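Local coordinates for protein proteasome accessory factor B/C (PafBC) (Paenarthrobacter aurescens, PDB 6SJ9) that regulates transcription in the bacterial DNA damage response, probably binding DNA through its winged helix-turn-helix domains, at residues F58-L63 / A77-G82; L11-L16 / K464-A469; E179-G184 / G222-P227. All blocks are in the same frame, centred on the assembly; numbering follows the deposited sequence. Where two conformers were deposited one is given.

Interaction 1: residues F58-L63 / A77-G82; sequences FEIETL and ARYRIG. With K (potassium ion), chain C.
Phe58 opens the contact by laying its CB 4.3 Å from Ile81 CD1, where Leu12 and Leu88 also pack. Ile60 then divides its two branches. CG1 meets Ile81 CG1 at 3.9 Å, while CG2, set anti to the backbone N by the chi1 of -59°, comes to 3.9 Å from Tyr79 CD1, close to Tyr79 CB as well, obliquely to the ring. A beta-branched residue suits this place because it can fill both directions at once; an alanine here would probably open a gap between Tyr79 and Ile81 and leave Leu15 and Leu53 of the flanking helices less well packed. At Glu61 the strands pair in antiparallel fashion: its N donates to Arg80 O at 2.8 Å and its O accepts from Arg80 N. Its side chain runs beside that of Arg80, their charges forming a salt bridge whose exact geometry is doubtful. Thr62, in the following non-hydrogen-bonded pair, rests OG1 3.2 Å from Tyr79 CE1 and turns CG2 to Ala77 CB. Leu63 closes the hairpin's pairing with Arg78, its N reaching Arg78 O at 2.7 Å almost straight (179°), and its CD1 lies over one guanidinium face of Arg80. Backbone bonds thus join two wing strands; Ile60 and Tyr79 pack toward the helices on the side bearing Thr62; Glu61 and Arg80, with Leu63 and Arg78, take the other face; Ile81 O binds potassium.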
loop_
_atom_site.group_PDB
_atom_site.type_symbol
_atom_site.label_atom_id
_atom_site.label_comp_id
_atom_site.label_asym_id
_atom_site.label_seq_id
_atom_site.Cartn_x
_atom_site.Cartn_y
_atom_site.Cartn_z
ATOM N N PHE A 58 -17.528 -18.977 -8.894
ATOM C CA PHE A 58 -18.209 -18.588 -10.126
ATOM C C PHE A 58 -19.102 -19.728 -10.602
ATOM O O PHE A 58 -18.616 -20.826 -10.886
ATOM C CB PHE A 58 -17.220 -18.213 -11.224
ATOM C CG PHE A 58 -16.346 -17.063 -10.853
ATOM C CD1 PHE A 58 -16.862 -15.786 -10.818
ATOM C CD2 PHE A 58 -15.001 -17.261 -10.533
ATOM C CE1 PHE A 58 -16.064 -14.712 -10.419
ATOM C CE2 PHE A 58 -14.194 -16.186 -10.160
ATOM C CZ PHE A 58 -14.726 -14.921 -10.100
ATOM N N GLU A 59 -20.399 -19.488 -10.661
ATOM C CA GLU A 59 -21.331 -20.513 -11.119
ATOM C C GLU A 59 -21.662 -20.279 -12.592
ATOM O O GLU A 59 -22.226 -19.242 -12.969
ATOM C CB GLU A 59 -22.604 -20.575 -10.274
ATOM C CG GLU A 59 -23.268 -19.242 -9.878
ATOM C CD GLU A 59 -24.551 -19.447 -9.017
ATOM O OE1 GLU A 59 -25.234 -20.491 -9.207
ATOM O OE2 GLU A 59 -24.871 -18.582 -8.158
ATOM N N ILE A 60 -21.234 -21.224 -13.417
ATOM C CA ILE A 60 -21.504 -21.213 -14.843
ATOM C C ILE A 60 -22.934 -21.683 -15.078
ATOM O O ILE A 60 -23.278 -22.826 -14.769
ATOM C CB ILE A 60 -20.503 -22.106 -15.579
ATOM C CG1 ILE A 60 -19.084 -21.600 -15.300
ATOM C CG2 ILE A 60 -20.870 -22.195 -17.083
ATOM C CD1 ILE A 60 -18.036 -22.473 -15.864
ATOM N N GLU A 61 -23.768 -20.818 -15.630
ATOM C CA GLU A 61 -25.121 -21.223 -15.958
ATOM C C GLU A 61 -25.143 -21.809 -17.362
ATOM O O GLU A 61 -24.452 -21.344 -18.280
ATOM C CB GLU A 61 -26.148 -20.101 -15.797
ATOM C CG GLU A 61 -26.169 -18.996 -16.792
ATOM C CD GLU A 61 -27.458 -18.156 -16.680
ATOM O OE1 GLU A 61 -28.565 -18.728 -16.550
ATOM O OE2 GLU A 61 -27.363 -16.916 -16.727
ATOM N N THR A 62 -25.914 -22.870 -17.500
ATOM C CA THR A 62 -26.143 -23.548 -18.761
ATOM C C THR A 62 -27.554 -23.217 -19.212
ATOM O O THR A 62 -28.503 -23.360 -18.439
ATOM C CB THR A 62 -25.964 -25.055 -18.627
ATOM O OG1 THR A 62 -24.635 -25.330 -18.186
ATOM C CG2 THR A 62 -26.222 -25.734 -19.975
ATOM N N LEU A 63 -27.672 -22.726 -20.441
ATOM C CA LEU A 63 -28.955 -22.428 -21.063
ATOM C C LEU A 63 -29.046 -23.344 -22.269
ATOM O O LEU A 63 -28.143 -23.338 -23.113
ATOM C CB LEU A 63 -28.993 -20.974 -21.546
ATOM C CG LEU A 63 -28.557 -19.825 -20.629
ATOM C CD1 LEU A 63 -28.589 -18.504 -21.387
ATOM C CD2 LEU A 63 -29.351 -19.735 -19.336
ATOM N N ALA A 77 -26.030 -26.604 -25.962
ATOM C CA ALA A 77 -26.027 -25.782 -24.763
ATOM C C ALA A 77 -25.203 -24.515 -24.953
ATOM O O ALA A 77 -24.214 -24.489 -25.692
ATOM C CB ALA A 77 -25.486 -26.569 -23.570
ATOM N N ARG A 78 -25.655 -23.452 -24.290
ATOM C CA ARG A 78 -24.970 -22.167 -24.213
ATOM C C ARG A 78 -24.644 -21.865 -22.744
ATOM O O ARG A 78 -25.404 -22.237 -21.842
ATOM C CB ARG A 78 -25.806 -21.076 -24.880
ATOM C CG ARG A 78 -26.276 -21.525 -26.270
ATOM C CD ARG A 78 -27.449 -20.729 -26.796
ATOM N NE ARG A 78 -27.054 -19.345 -27.066
ATOM C CZ ARG A 78 -26.632 -18.897 -28.250
ATOM N NH1 ARG A 78 -26.543 -19.718 -29.295
ATOM N NH2 ARG A 78 -26.292 -17.618 -28.383
ATOM N N TYR A 79 -23.490 -21.244 -22.498
ATOM C CA TYR A 79 -22.984 -21.023 -21.143
ATOM C C TYR A 79 -22.708 -19.550 -20.870
ATOM O O TYR A 79 -22.309 -18.811 -21.772
ATOM C CB TYR A 79 -21.689 -21.793 -20.895
ATOM C CG TYR A 79 -21.763 -23.270 -21.150
ATOM C CD1 TYR A 79 -22.217 -24.146 -20.167
ATOM C CD2 TYR A 79 -21.378 -23.802 -22.377
ATOM C CE1 TYR A 79 -22.264 -25.505 -20.393
ATOM C CE2 TYR A 79 -21.445 -25.184 -22.616
ATOM C CZ TYR A 79 -21.881 -26.024 -21.615
ATOM O OH TYR A 79 -21.953 -27.396 -21.837
ATOM N N ARG A 80 -22.926 -19.125 -19.626
ATOM C CA ARG A 80 -22.608 -17.747 -19.259
ATOM C C ARG A 80 -22.442 -17.634 -17.754
ATOM O O ARG A 80 -22.881 -18.493 -16.984
ATOM C CB ARG A 80 -23.665 -16.753 -19.732
ATOM C CG ARG A 80 -24.856 -16.660 -18.865
ATOM C CD ARG A 80 -25.872 -15.679 -19.446
ATOM N NE ARG A 80 -27.115 -15.721 -18.670
ATOM C CZ ARG A 80 -28.178 -14.950 -18.890
ATOM N NH1 ARG A 80 -28.167 -14.056 -19.878
ATOM N NH2 ARG A 80 -29.256 -15.086 -18.120
ATOM N N ILE A 81 -21.769 -16.574 -17.358
ATOM C CA ILE A 81 -21.562 -16.222 -15.968
ATOM C C ILE A 81 -22.062 -14.795 -15.754
ATOM O O ILE A 81 -21.869 -13.925 -16.613
ATOM C CB ILE A 81 -20.058 -16.312 -15.588
ATOM C CG1 ILE A 81 -19.518 -17.733 -15.702
ATOM C CG2 ILE A 81 -19.849 -15.816 -14.168
ATOM C CD1 ILE A 81 -18.016 -17.830 -15.408
ATOM N N GLY A 82 -22.675 -14.552 -14.598
ATOM C CA GLY A 82 -23.148 -13.235 -14.259
ATOM C C GLY A 82 -24.463 -12.856 -14.882
ATOM O O GLY A 82 -24.861 -11.694 -14.776
HETATM K K K C . -22.709 -12.268 -18.567
#

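Interaction 2: residues L11-L16 / K464-A469; sequences LLLALL and KLTGAA. With K (potassium ion), chain C.
Thr466 CG2 sits against two leucines of the N-terminal helix at once, 3.9 Å from Leu13 CD2 and 4.0 Å from Leu12 CD2. The threonine and Leu13 side chains cross at about a right angle, the threonine methyl meeting the CD2 methyl and, slightly farther, CG of Leu13. Leu12 CD2 also lies 3.8 Å from Gly467 N; with CG anti to the backbone N (chi1 166°), the leucine reaches straight across to the opposing helix. One turn on, Leu16 CD2 rests 3.6 Å from Gly467 O. Glycine suits this place in that, with no side chain in the way, the leucine methyls rest on its main chain, Leu12 CD2 by N and Leu16 CD2 by O. The contact is therefore wholly apolar on the leucine side, and the polar hydroxyl of Thr466 is satisfied within its own helix, OG1 bonding to Thr462 O while the methyl is presented to the leucines.

Further out, Leu12 is backed by Phe58 and Ile81, and Thr466 by Leu434 and Ala473, which place the two surfaces. Lys464 forms a salt bridge to Glu97, and Gly467 pairs through its backbone with Leu88, tying helix 457-469 to the segment that follows the wing. Leu16 O is 2.6 Å from the potassium ion, whose shell is completed by the carbonyls of Thr18, Ile81, Lys83 and Ser85.

The short segments run in nearly the same direction, 28° apart with axes 9.9 Å from each other. This shallow helix-to-helix packing joins the first helix of the N-terminal, probably winged helix-turn-helix, region to a helix of the PafC helix-turn-helix part, beside a potassium site built from main-chain carbonyls.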
loop_
_atom_site.group_PDB
_atom_site.type_symbol
_atom_site.label_atom_id
_atom_site.label_comp_id
_atom_site.label_asym_id
_atom_site.label_seq_id
_atom_site.Cartn_x
_atom_site.Cartn_y
_atom_site.Cartn_z
ATOM N N LEU A 11 -11.460 -18.061 -19.867
ATOM C CA LEU A 11 -12.788 -18.671 -19.834
ATOM C C LEU A 11 -13.729 -17.795 -19.026
ATOM O O LEU A 11 -14.835 -17.481 -19.465
ATOM C CB LEU A 11 -12.721 -20.103 -19.267
ATOM C CG LEU A 11 -14.045 -20.860 -19.052
ATOM C CD1 LEU A 11 -14.807 -20.966 -20.365
ATOM C CD2 LEU A 11 -13.821 -22.247 -18.485
ATOM N N LEU A 12 -13.272 -17.341 -17.858
ATOM C CA LEU A 12 -14.121 -16.524 -17.000
ATOM C C LEU A 12 -14.553 -15.245 -17.719
ATOM O O LEU A 12 -15.726 -14.859 -17.672
ATOM C CB LEU A 12 -13.385 -16.214 -15.689
ATOM C CG LEU A 12 -13.937 -15.111 -14.780
ATOM C CD1 LEU A 12 -15.338 -15.446 -14.298
ATOM C CD2 LEU A 12 -12.983 -14.849 -13.558
ATOM N N LEU A 13 -13.639 -14.604 -18.434
ATOM C CA LEU A 13 -14.012 -13.353 -19.108
ATOM C C LEU A 13 -14.966 -13.598 -20.268
ATOM O O LEU A 13 -15.924 -12.853 -20.441
ATOM C CB LEU A 13 -12.770 -12.621 -19.606
ATOM C CG LEU A 13 -11.962 -12.150 -18.407
ATOM C CD1 LEU A 13 -10.655 -11.592 -18.852
ATOM C CD2 LEU A 13 -12.775 -11.104 -17.651
ATOM N N ALA A 14 -14.756 -14.671 -21.030
ATOM C CA ALA A 14 -15.636 -14.976 -22.156
ATOM C C ALA A 14 -17.064 -15.229 -21.697
ATOM O O ALA A 14 -18.030 -14.821 -22.359
ATOM C CB ALA A 14 -15.102 -16.207 -22.905
ATOM N N LEU A 15 -17.221 -15.933 -20.575
ATOM C CA LEU A 15 -18.564 -16.214 -20.101
ATOM C C LEU A 15 -19.201 -15.002 -19.454
ATOM O O LEU A 15 -20.428 -14.832 -19.540
ATOM C CB LEU A 15 -18.508 -17.373 -19.104
ATOM C CG LEU A 15 -17.920 -18.672 -19.639
ATOM C CD1 LEU A 15 -17.922 -19.705 -18.541
ATOM C CD2 LEU A 15 -18.732 -19.133 -20.841
ATOM N N LEU A 16 -18.378 -14.128 -18.868
ATOM C CA LEU A 16 -18.880 -12.898 -18.270
ATOM C C LEU A 16 -19.360 -11.949 -19.351
ATOM O O LEU A 16 -20.388 -11.274 -19.193
ATOM C CB LEU A 16 -17.769 -12.267 -17.422
ATOM C CG LEU A 16 -18.000 -11.826 -15.983
ATOM C CD1 LEU A 16 -18.906 -12.729 -15.170
ATOM C CD2 LEU A 16 -16.671 -11.643 -15.255
ATOM N N LYS A 464 -10.603 -14.195 -8.581
ATOM C CA LYS A 464 -11.790 -13.543 -8.025
ATOM C C LYS A 464 -11.849 -12.062 -8.388
ATOM O O LYS A 464 -12.891 -11.563 -8.825
ATOM C CB LYS A 464 -11.826 -13.716 -6.514
ATOM C CG LYS A 464 -11.950 -15.153 -6.088
ATOM C CD LYS A 464 -11.880 -15.276 -4.562
ATOM C CE LYS A 464 -12.151 -16.725 -4.098
ATOM N NZ LYS A 464 -12.199 -16.695 -2.618
ATOM N N LEU A 465 -10.724 -11.354 -8.287
ATOM C CA LEU A 465 -10.745 -9.937 -8.637
ATOM C C LEU A 465 -10.921 -9.737 -10.136
ATOM O O LEU A 465 -11.436 -8.692 -10.551
ATOM C CB LEU A 465 -9.478 -9.231 -8.172
ATOM C CG LEU A 465 -9.482 -8.643 -6.759
ATOM C CD1 LEU A 465 -10.266 -7.365 -6.771
ATOM C CD2 LEU A 465 -10.158 -9.609 -5.829
ATOM N N THR A 466 -10.479 -10.710 -10.953
ATOM C CA THR A 466 -10.719 -10.645 -12.392
ATOM C C THR A 466 -12.218 -10.626 -12.689
ATOM O O THR A 466 -12.678 -9.878 -13.556
ATOM C CB THR A 466 -10.067 -11.840 -13.095
ATOM O OG1 THR A 466 -8.641 -11.774 -12.970
ATOM C CG2 THR A 466 -10.424 -11.895 -14.601
ATOM N N GLY A 467 -12.990 -11.432 -11.967
ATOM C CA GLY A 467 -14.428 -11.419 -12.140
ATOM C C GLY A 467 -15.034 -10.096 -11.726
ATOM O O GLY A 467 -16.049 -9.678 -12.278
ATOM N N ALA A 468 -14.389 -9.394 -10.785
ATOM C CA ALA A 468 -14.909 -8.116 -10.347
ATOM C C ALA A 468 -14.510 -6.988 -11.277
ATOM O O ALA A 468 -15.225 -5.992 -11.359
ATOM C CB ALA A 468 -14.437 -7.857 -8.914
ATOM N N ALA A 469 -13.445 -7.151 -12.038
ATOM C CA ALA A 469 -13.088 -6.126 -12.990
ATOM C C ALA A 469 -13.779 -6.308 -14.325
ATOM O O ALA A 469 -13.866 -5.344 -15.082
ATOM C CB ALA A 469 -11.580 -6.077 -13.226
HETATM K K K C . -22.709 -12.268 -18.567
#

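Interaction 3: residues E179-G184 / G222-P227; sequences EVEPWG and GSFHPP
Strand 179-184 and the irregular segment 222-227 run past each other with their CA atoms 6.9 Å apart at Glu181 and Phe224 and 6.2 Å at Trp183 and Pro226, too far for backbone pairing. The strand belongs to the Sm-like sheet of the first WYL domain, and Trp183 and Gly184 form a classic beta bulge opposite Val195. Phe224, its CG between the backbone N and the carbonyl carbon (chi1 78°), turns its ring toward the strand with one face under Glu181 CB, a CH-pi contact of 3.9 Å to the centroid. Its CZ meets Pro182 CD and, near the ring plane, Pro182 O at 3.4 Å, so the ring has the Glu181 stem over one face and Pro182 at its rim. The extended Glu181 chain lays its methylenes along the phenylalanine and carries OE2 to a salt bridge with Arg199. At the bulge, Pro227 sets CD over one face of the Trp183 indole, 3.8 Å from the centroid of the five-membered ring; proline CH groups suit an electron-rich surface. Pro226 CB touches Trp183 CD1 more loosely. A water in the indole plane accepts from Trp183 NE1 at 2.8 Å, donates to Glu181 OE1 and gives a weak bond to His225 O.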
loop_
_atom_site.group_PDB
_atom_site.type_symbol
_atom_site.label_atom_id
_atom_site.label_comp_id
_atom_site.label_asym_id
_atom_site.label_seq_id
_atom_site.Cartn_x
_atom_site.Cartn_y
_atom_site.Cartn_z
ATOM N N GLU A 179 0.209 3.204 33.287
ATOM C CA GLU A 179 1.325 2.304 33.551
ATOM C C GLU A 179 0.839 0.926 33.185
ATOM O O GLU A 179 -0.081 0.401 33.833
ATOM C CB GLU A 179 1.740 2.309 35.021
ATOM C CG GLU A 179 1.904 3.690 35.660
ATOM C CD GLU A 179 3.203 4.355 35.253
ATOM O OE1 GLU A 179 3.264 5.588 35.327
ATOM O OE2 GLU A 179 4.157 3.642 34.844
ATOM N N VAL A 180 1.436 0.357 32.143
ATOM C CA VAL A 180 0.881 -0.824 31.522
ATOM C C VAL A 180 1.958 -1.890 31.370
ATOM O O VAL A 180 3.073 -1.602 30.936
ATOM C CB VAL A 180 0.249 -0.434 30.161
ATOM C CG1 VAL A 180 -0.196 -1.626 29.406
ATOM C CG2 VAL A 180 -0.939 0.491 30.390
ATOM N N GLU A 181 1.572 -3.135 31.595
ATOM C CA GLU A 181 2.354 -4.281 31.186
ATOM C C GLU A 181 1.768 -4.817 29.880
ATOM O O GLU A 181 0.636 -5.360 29.888
ATOM C CB GLU A 181 2.321 -5.339 32.297
ATOM C CG GLU A 181 2.934 -4.804 33.618
ATOM C CD GLU A 181 2.721 -5.715 34.825
ATOM O OE1 GLU A 181 2.157 -6.826 34.662
ATOM O OE2 GLU A 181 3.115 -5.325 35.938
ATOM N N PRO A 182 2.464 -4.690 28.746
ATOM C CA PRO A 182 1.814 -4.961 27.435
ATOM C C PRO A 182 1.691 -6.451 27.161
ATOM O O PRO A 182 2.662 -7.197 27.288
ATOM C CB PRO A 182 2.748 -4.298 26.427
ATOM C CG PRO A 182 4.162 -4.335 27.179
ATOM C CD PRO A 182 3.802 -4.059 28.606
ATOM N N TRP A 183 0.466 -6.894 26.852
ATOM C CA TRP A 183 0.203 -8.292 26.495
ATOM C C TRP A 183 0.086 -8.511 25.002
ATOM O O TRP A 183 0.434 -9.591 24.497
ATOM C CB TRP A 183 -1.075 -8.802 27.122
ATOM C CG TRP A 183 -1.094 -8.786 28.607
ATOM C CD1 TRP A 183 -0.077 -8.467 29.453
ATOM C CD2 TRP A 183 -2.226 -9.106 29.436
ATOM N NE1 TRP A 183 -0.505 -8.594 30.776
ATOM C CE2 TRP A 183 -1.830 -8.959 30.775
ATOM C CE3 TRP A 183 -3.538 -9.486 29.164
ATOM C CZ2 TRP A 183 -2.700 -9.207 31.850
ATOM C CZ3 TRP A 183 -4.400 -9.718 30.239
ATOM C CH2 TRP A 183 -3.966 -9.586 31.558
ATOM N N GLY A 184 -0.406 -7.521 24.282
ATOM C CA GLY A 184 -0.565 -7.715 22.861
ATOM C C GLY A 184 -1.002 -6.459 22.150
ATOM O O GLY A 184 -1.498 -5.508 22.759
ATOM N N GLY A 222 12.622 -2.094 34.465
ATOM C CA GLY A 222 11.613 -2.927 35.073
ATOM C C GLY A 222 11.444 -4.276 34.386
ATOM O O GLY A 222 11.936 -4.510 33.285
ATOM N N SER A 223 10.677 -5.148 35.049
ATOM C CA SER A 223 10.345 -6.449 34.496
ATOM C C SER A 223 8.873 -6.738 34.772
ATOM O O SER A 223 8.259 -6.150 35.666
ATOM C CB SER A 223 11.143 -7.583 35.121
ATOM O OG SER A 223 10.944 -7.458 36.518
ATOM N N PHE A 224 8.331 -7.669 33.985
ATOM C CA PHE A 224 7.036 -8.260 34.271
ATOM C C PHE A 224 6.996 -9.570 33.511
ATOM O O PHE A 224 7.806 -9.801 32.613
ATOM C CB PHE A 224 5.895 -7.345 33.835
ATOM C CG PHE A 224 5.640 -7.381 32.378
ATOM C CD1 PHE A 224 6.433 -6.652 31.500
ATOM C CD2 PHE A 224 4.561 -8.092 31.867
ATOM C CE1 PHE A 224 6.204 -6.658 30.166
ATOM C CE2 PHE A 224 4.313 -8.102 30.524
ATOM C CZ PHE A 224 5.131 -7.381 29.645
ATOM N N HIS A 225 6.047 -10.421 33.876
ATOM C CA HIS A 225 5.669 -11.635 33.153
ATOM C C HIS A 225 4.218 -11.491 32.714
ATOM O O HIS A 225 3.386 -11.228 33.585
ATOM C CB HIS A 225 5.774 -12.876 34.100
ATOM C CG HIS A 225 7.161 -13.194 34.572
ATOM N ND1 HIS A 225 8.194 -13.482 33.708
ATOM C CD2 HIS A 225 7.670 -13.328 35.826
ATOM C CE1 HIS A 225 9.289 -13.741 34.403
ATOM N NE2 HIS A 225 8.997 -13.659 35.692
ATOM N N PRO A 226 3.847 -11.683 31.452
ATOM C CA PRO A 226 2.425 -11.758 31.122
ATOM C C PRO A 226 1.813 -13.041 31.658
ATOM O O PRO A 226 2.516 -14.049 31.842
ATOM C CB PRO A 226 2.416 -11.719 29.584
ATOM C CG PRO A 226 3.724 -12.312 29.199
ATOM C CD PRO A 226 4.700 -11.873 30.265
ATOM N N PRO A 227 0.507 -13.045 31.946
ATOM C CA PRO A 227 -0.143 -14.254 32.516
ATOM C C PRO A 227 -0.158 -15.387 31.495
ATOM O O PRO A 227 -0.242 -15.144 30.299
ATOM C CB PRO A 227 -1.574 -13.784 32.841
ATOM C CG PRO A 227 -1.831 -12.718 31.909
ATOM C CD PRO A 227 -0.478 -12.001 31.627
HETATM O O HOH W 1 1.201 -8.758 33.003
#

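How the interactions relate
From the N terminus, helix 2-17 supplies the first half of interaction 2, whose partner comes only at 464-469, so this contact closes a loop of 447 residues. Interactions 1 and 3 both nest inside it, one after the other: 58-63 with 77-82 closes a short hairpin, and 179-184 with 222-227 later closes a loop of 37 residues, fastening strand 175-188 of the WYL sheet to the loop between strand 217-218 and helix 232-237. Interactions 1 and 2 touch, with Ile81 N probably hydrogen-bonded to Leu15 O, and share the potassium ion. Together they tie the N-terminal winged helix-turn-helix region to helix 457-469. Interaction 3 stands apart, its centre about 57 Å from that of interaction 1.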